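Local structure of response regulator receiver protein (5TE9) at residues A[71-76]-A[102-107]; A[21-26]-A[47-52]. The protein probably acts as a single-domain response regulator of a two-component signalling system, switched by phosphorylation of an aspartate in its CheY-like receiver domain. One frame throughout, in Å; residues are numbered along the deposited sequence.

Contact 1 (A[71-76]-A[102-107]); sequences PGLIIL and PVVVLT
I75 and L106 meet on one face of the parallel strand pair 73-76 and 103-107, their side chains crossing at a slant with I75 CG2 3.6 Å from L106 CD2. The I75 branch reaches over because CG2 stands anti to its backbone N, which leaves CG1 beside that N (chi1 -56°). On the same face L73 CD1 serves two neighbours, P102 CB at 4.0 Å and V104 CG2 at 4.2 Å. The other face carries I74, V103, L76 and V105; here L76 CB lies 4.2 Å from V103 CG1.

Between the faces runs the polar seam of the backbone. I74 binds P102 O through its N (2.8 Å) and receives V104 N on its O; L76 repeats the pattern, donating its N-H to V104 O and taking L106 N on its O. That last donor stands 37° out of the carbonyl plane of L76, though the N-H itself points almost straight at the oxygen (168°). At the start of the pair P102 CD lies 3.2 Å from G72 O.

The pair is the beginning and end of a beta-alpha-beta unit whose helix 85-94 covers I74, V103 and V105, while strand 19-23 pairs with 71-76 along its other edge, away from 103-107.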
loop_
_atom_site.group_PDB
_atom_site.type_symbol
_atom_site.label_atom_id
_atom_site.label_comp_id
_atom_site.label_asym_id
_atom_site.label_seq_id
_atom_site.Cartn_x
_atom_site.Cartn_y
_atom_site.Cartn_z
ATOM N N PRO A 71 -17.031 0.942 9.849
ATOM C CA PRO A 71 -16.082 0.697 8.768
ATOM C C PRO A 71 -16.039 1.871 7.804
ATOM O O PRO A 71 -16.997 2.636 7.675
ATOM C CB PRO A 71 -16.634 -0.561 8.084
ATOM C CG PRO A 71 -18.091 -0.465 8.309
ATOM C CD PRO A 71 -18.271 0.168 9.683
ATOM N N GLY A 72 -14.883 2.022 7.149
ATOM C CA GLY A 72 -14.694 3.008 6.107
ATOM C C GLY A 72 -14.746 2.337 4.753
ATOM O O GLY A 72 -14.847 2.996 3.713
ATOM N N LEU A 73 -14.704 1.008 4.764
ATOM C CA LEU A 73 -14.868 0.222 3.551
ATOM C C LEU A 73 -15.561 -1.084 3.910
ATOM O O LEU A 73 -15.182 -1.743 4.886
ATOM C CB LEU A 73 -13.523 -0.062 2.871
ATOM C CG LEU A 73 -13.639 -1.027 1.690
ATOM C CD1 LEU A 73 -14.491 -0.426 0.516
ATOM C CD2 LEU A 73 -12.256 -1.440 1.198
ATOM N N ILE A 74 -16.578 -1.438 3.128
ATOM C CA ILE A 74 -17.298 -2.698 3.251
ATOM C C ILE A 74 -17.044 -3.496 1.985
ATOM O O ILE A 74 -17.268 -2.990 0.881
ATOM C CB ILE A 74 -18.815 -2.483 3.441
ATOM C CG1 ILE A 74 -19.108 -1.660 4.700
ATOM C CG2 ILE A 74 -19.533 -3.836 3.492
ATOM C CD1 ILE A 74 -20.550 -1.213 4.812
ATOM N N ILE A 75 -16.605 -4.742 2.141
ATOM C CA ILE A 75 -16.401 -5.668 1.030
ATOM C C ILE A 75 -17.393 -6.809 1.202
ATOM O O ILE A 75 -17.332 -7.536 2.202
ATOM C CB ILE A 75 -14.957 -6.195 0.994
ATOM C CG1 ILE A 75 -13.946 -5.029 0.919
ATOM C CG2 ILE A 75 -14.771 -7.193 -0.132
ATOM C CD1 ILE A 75 -12.492 -5.462 0.956
ATOM N N LEU A 76 -18.267 -6.998 0.215
ATOM C CA LEU A 76 -19.521 -7.719 0.394
ATOM C C LEU A 76 -19.662 -8.803 -0.663
ATOM O O LEU A 76 -19.765 -8.512 -1.860
ATOM C CB LEU A 76 -20.714 -6.751 0.341
ATOM C CG LEU A 76 -22.126 -7.344 0.460
ATOM C CD1 LEU A 76 -22.301 -8.122 1.755
ATOM C CD2 LEU A 76 -23.171 -6.255 0.375
ATOM N N PRO A 102 -18.366 3.220 1.585
ATOM C CA PRO A 102 -18.014 2.570 0.315
ATOM C C PRO A 102 -18.190 1.062 0.371
ATOM O O PRO A 102 -17.767 0.407 1.325
ATOM C CB PRO A 102 -16.547 2.959 0.120
ATOM C CG PRO A 102 -16.424 4.262 0.852
ATOM C CD PRO A 102 -17.302 4.131 2.050
ATOM N N VAL A 103 -18.799 0.515 -0.678
ATOM C CA VAL A 103 -19.119 -0.904 -0.779
ATOM C C VAL A 103 -18.497 -1.449 -2.054
ATOM O O VAL A 103 -18.690 -0.888 -3.143
ATOM C CB VAL A 103 -20.640 -1.159 -0.779
ATOM C CG1 VAL A 103 -20.948 -2.665 -0.710
ATOM C CG2 VAL A 103 -21.305 -0.421 0.354
ATOM N N VAL A 104 -17.748 -2.537 -1.913
ATOM C CA VAL A 104 -17.245 -3.317 -3.032
ATOM C C VAL A 104 -17.967 -4.654 -3.000
ATOM O O VAL A 104 -17.997 -5.317 -1.958
ATOM C CB VAL A 104 -15.723 -3.506 -2.938
ATOM C CG1 VAL A 104 -15.269 -4.640 -3.835
ATOM C CG2 VAL A 104 -15.011 -2.212 -3.280
ATOM N N VAL A 105 -18.559 -5.040 -4.122
ATOM C CA VAL A 105 -19.290 -6.297 -4.231
ATOM C C VAL A 105 -18.366 -7.335 -4.838
ATOM O O VAL A 105 -17.704 -7.072 -5.848
ATOM C CB VAL A 105 -20.562 -6.130 -5.080
ATOM C CG1 VAL A 105 -21.212 -7.487 -5.352
ATOM C CG2 VAL A 105 -21.535 -5.183 -4.396
ATOM N N LEU A 106 -18.304 -8.502 -4.220
ATOM C CA LEU A 106 -17.485 -9.583 -4.729
ATOM C C LEU A 106 -18.246 -10.353 -5.792
ATOM O O LEU A 106 -19.391 -10.759 -5.576
ATOM C CB LEU A 106 -17.095 -10.523 -3.600
ATOM C CG LEU A 106 -16.285 -9.870 -2.499
ATOM C CD1 LEU A 106 -15.838 -10.922 -1.492
ATOM C CD2 LEU A 106 -15.109 -9.189 -3.158
ATOM N N THR A 107 -17.611 -10.554 -6.932
ATOM C CA THR A 107 -18.130 -11.425 -7.969
ATOM C C THR A 107 -17.258 -12.664 -8.034
ATOM O O THR A 107 -16.121 -12.662 -7.568
ATOM C CB THR A 107 -18.147 -10.714 -9.322
ATOM O OG1 THR A 107 -16.803 -10.380 -9.701
ATOM C CG2 THR A 107 -18.971 -9.441 -9.228
#

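Contact 2 (A[21-26]-A[47-52]); sequences LLVEDS and HVAGDG
L21 pairs with H47 where strands 19-23 and 46-49 run parallel, the two strands of the first beta-alpha-beta unit of the CheY-like receiver fold. Between segments 21-26 and 47-52 there are three backbone hydrogen bonds: L22 N to H47 O (2.7 Å), A49 N to L22 O (2.9 Å), and E24 N to A49 O. The last is longer and clearly bent, 135° at the hydrogen, as the chain leaves the strand.

Apolar contacts lie on both faces. L21, V23, H47 and A49 share one. In L21, chi1 of 179° sets CG anti to the backbone N, and chi2 of 65° then turns CD1 to within 3.9 Å of H47 CB, the two side chains running at about a right angle. V23 CG1 approaches A49 CB more loosely. L22 and V48 occupy the other face, toward helix 27-39, while helix 52-60 packs over L21, V23 and A49.

Polar side chains extend the contact at both ends. The H47 ring meets those of H19 and F58, and its NE2 bonds to H19 ND1. Where the strands end, E24 lies near D77, the predicted phosphorylation site, consistent with the acidic pocket of receiver domains, and its OE1 makes a long, weak ion pair with K129, while D51 OD1 N-caps the following helix at A54 N. S26 is also an N-cap residue, and its backbone N binds E24 OE2 at 2.9 Å, on the anti side of the carboxylate.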
loop_
_atom_site.group_PDB
_atom_site.type_symbol
_atom_site.label_atom_id
_atom_site.label_comp_id
_atom_site.label_asym_id
_atom_site.label_seq_id
_atom_site.Cartn_x
_atom_site.Cartn_y
_atom_site.Cartn_z
ATOM N N LEU A 21 -14.501 -3.863 6.689
ATOM C CA LEU A 21 -15.443 -4.927 7.041
ATOM C C LEU A 21 -15.600 -5.868 5.857
ATOM O O LEU A 21 -16.039 -5.452 4.777
ATOM C CB LEU A 21 -16.806 -4.370 7.456
ATOM C CG LEU A 21 -17.859 -5.441 7.831
ATOM C CD1 LEU A 21 -17.473 -6.239 9.087
ATOM C CD2 LEU A 21 -19.241 -4.829 8.009
ATOM N N LEU A 22 -15.227 -7.119 6.048
ATOM C CA LEU A 22 -15.276 -8.122 4.996
ATOM C C LEU A 22 -16.423 -9.050 5.338
ATOM O O LEU A 22 -16.391 -9.727 6.371
ATOM C CB LEU A 22 -13.960 -8.891 4.876
ATOM C CG LEU A 22 -13.995 -10.151 4.011
ATOM C CD1 LEU A 22 -14.299 -9.831 2.590
ATOM C CD2 LEU A 22 -12.669 -10.829 4.083
ATOM N N VAL A 23 -17.437 -9.047 4.484
ATOM C CA VAL A 23 -18.622 -9.865 4.650
ATOM C C VAL A 23 -18.471 -10.982 3.628
ATOM O O VAL A 23 -18.837 -10.844 2.469
ATOM C CB VAL A 23 -19.905 -9.059 4.454
ATOM C CG1 VAL A 23 -21.093 -9.852 4.928
ATOM C CG2 VAL A 23 -19.835 -7.755 5.238
ATOM N N GLU A 24 -17.908 -12.103 4.065
ATOM C CA GLU A 24 -17.656 -13.225 3.177
ATOM C C GLU A 24 -17.854 -14.512 3.961
ATOM O O GLU A 24 -17.400 -14.628 5.102
ATOM C CB GLU A 24 -16.244 -13.159 2.589
ATOM C CG GLU A 24 -15.760 -14.454 1.986
ATOM C CD GLU A 24 -16.405 -14.773 0.667
ATOM O OE1 GLU A 24 -16.107 -14.067 -0.316
ATOM O OE2 GLU A 24 -17.206 -15.728 0.607
ATOM N N ASP A 25 -18.539 -15.472 3.347
ATOM C CA ASP A 25 -18.810 -16.729 4.029
ATOM C C ASP A 25 -17.710 -17.766 3.835
ATOM O O ASP A 25 -17.562 -18.654 4.679
ATOM C CB ASP A 25 -20.146 -17.307 3.563
ATOM C CG ASP A 25 -19.978 -18.448 2.578
ATOM O OD1 ASP A 25 -19.660 -18.171 1.398
ATOM O OD2 ASP A 25 -20.155 -19.620 2.996
ATOM N N SER A 26 -16.933 -17.683 2.761
ATOM C CA SER A 26 -15.942 -18.724 2.478
ATOM C C SER A 26 -14.758 -18.599 3.426
ATOM O O SER A 26 -14.065 -17.580 3.394
ATOM C CB SER A 26 -15.454 -18.637 1.037
ATOM O OG SER A 26 -14.529 -19.679 0.757
ATOM N N HIS A 47 -12.104 -6.482 9.793
ATOM C CA HIS A 47 -13.176 -7.157 10.512
ATOM C C HIS A 47 -13.948 -8.071 9.569
ATOM O O HIS A 47 -14.083 -7.783 8.378
ATOM C CB HIS A 47 -14.134 -6.151 11.131
ATOM C CG HIS A 47 -13.480 -5.185 12.064
ATOM N ND1 HIS A 47 -13.553 -5.308 13.433
ATOM C CD2 HIS A 47 -12.757 -4.067 11.826
ATOM C CE1 HIS A 47 -12.910 -4.306 14.001
ATOM N NE2 HIS A 47 -12.409 -3.542 13.049
ATOM N N VAL A 48 -14.477 -9.170 10.108
ATOM C CA VAL A 48 -15.085 -10.207 9.284
ATOM C C VAL A 48 -16.450 -10.556 9.846
ATOM O O VAL A 48 -16.598 -10.739 11.060
ATOM C CB VAL A 48 -14.193 -11.458 9.202
ATOM C CG1 VAL A 48 -14.856 -12.540 8.381
ATOM C CG2 VAL A 48 -12.811 -11.088 8.620
ATOM N N ALA A 49 -17.451 -10.625 8.963
ATOM C CA ALA A 49 -18.757 -11.183 9.271
ATOM C C ALA A 49 -19.027 -12.298 8.275
ATOM O O ALA A 49 -18.792 -12.125 7.072
ATOM C CB ALA A 49 -19.851 -10.115 9.207
ATOM N N GLY A 50 -19.492 -13.443 8.772
ATOM C CA GLY A 50 -19.678 -14.619 7.953
ATOM C C GLY A 50 -21.061 -14.798 7.365
ATOM O O GLY A 50 -21.294 -15.772 6.644
ATOM N N ASP A 51 -21.993 -13.895 7.655
ATOM C CA ASP A 51 -23.328 -13.941 7.072
ATOM C C ASP A 51 -23.952 -12.558 7.199
ATOM O O ASP A 51 -23.439 -11.683 7.904
ATOM C CB ASP A 51 -24.209 -15.020 7.729
ATOM C CG ASP A 51 -24.361 -14.832 9.222
ATOM O OD1 ASP A 51 -24.972 -13.831 9.646
ATOM O OD2 ASP A 51 -23.882 -15.702 9.981
ATOM N N GLY A 52 -25.082 -12.383 6.510
ATOM C CA GLY A 52 -25.710 -11.074 6.441
ATOM C C GLY A 52 -26.206 -10.570 7.782
ATOM O O GLY A 52 -26.079 -9.384 8.091
#

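In the fold
Both segments of contact 2 precede those of contact 1 in the sequence, and the centres of the two contacts lie 10 Å apart in one parallel sheet of strand order 2-1-3-4-5. Strands 19-23 and 71-76 are neighbours and join the two contacts: V23 N lies 2.7 Å from I75 O, and I75 N lies 2.8 Å from L21 O, both probable hydrogen bonds. Side chains continue the junction, with L76 CD1 against V23 CB. The four segments thus make a continuous run from the edge strand 46-49 to strand 103-107. The C-terminal ends of strands 19-23 and 71-76 lie side by side, at the end of the sheet where receiver domains are phosphorylated.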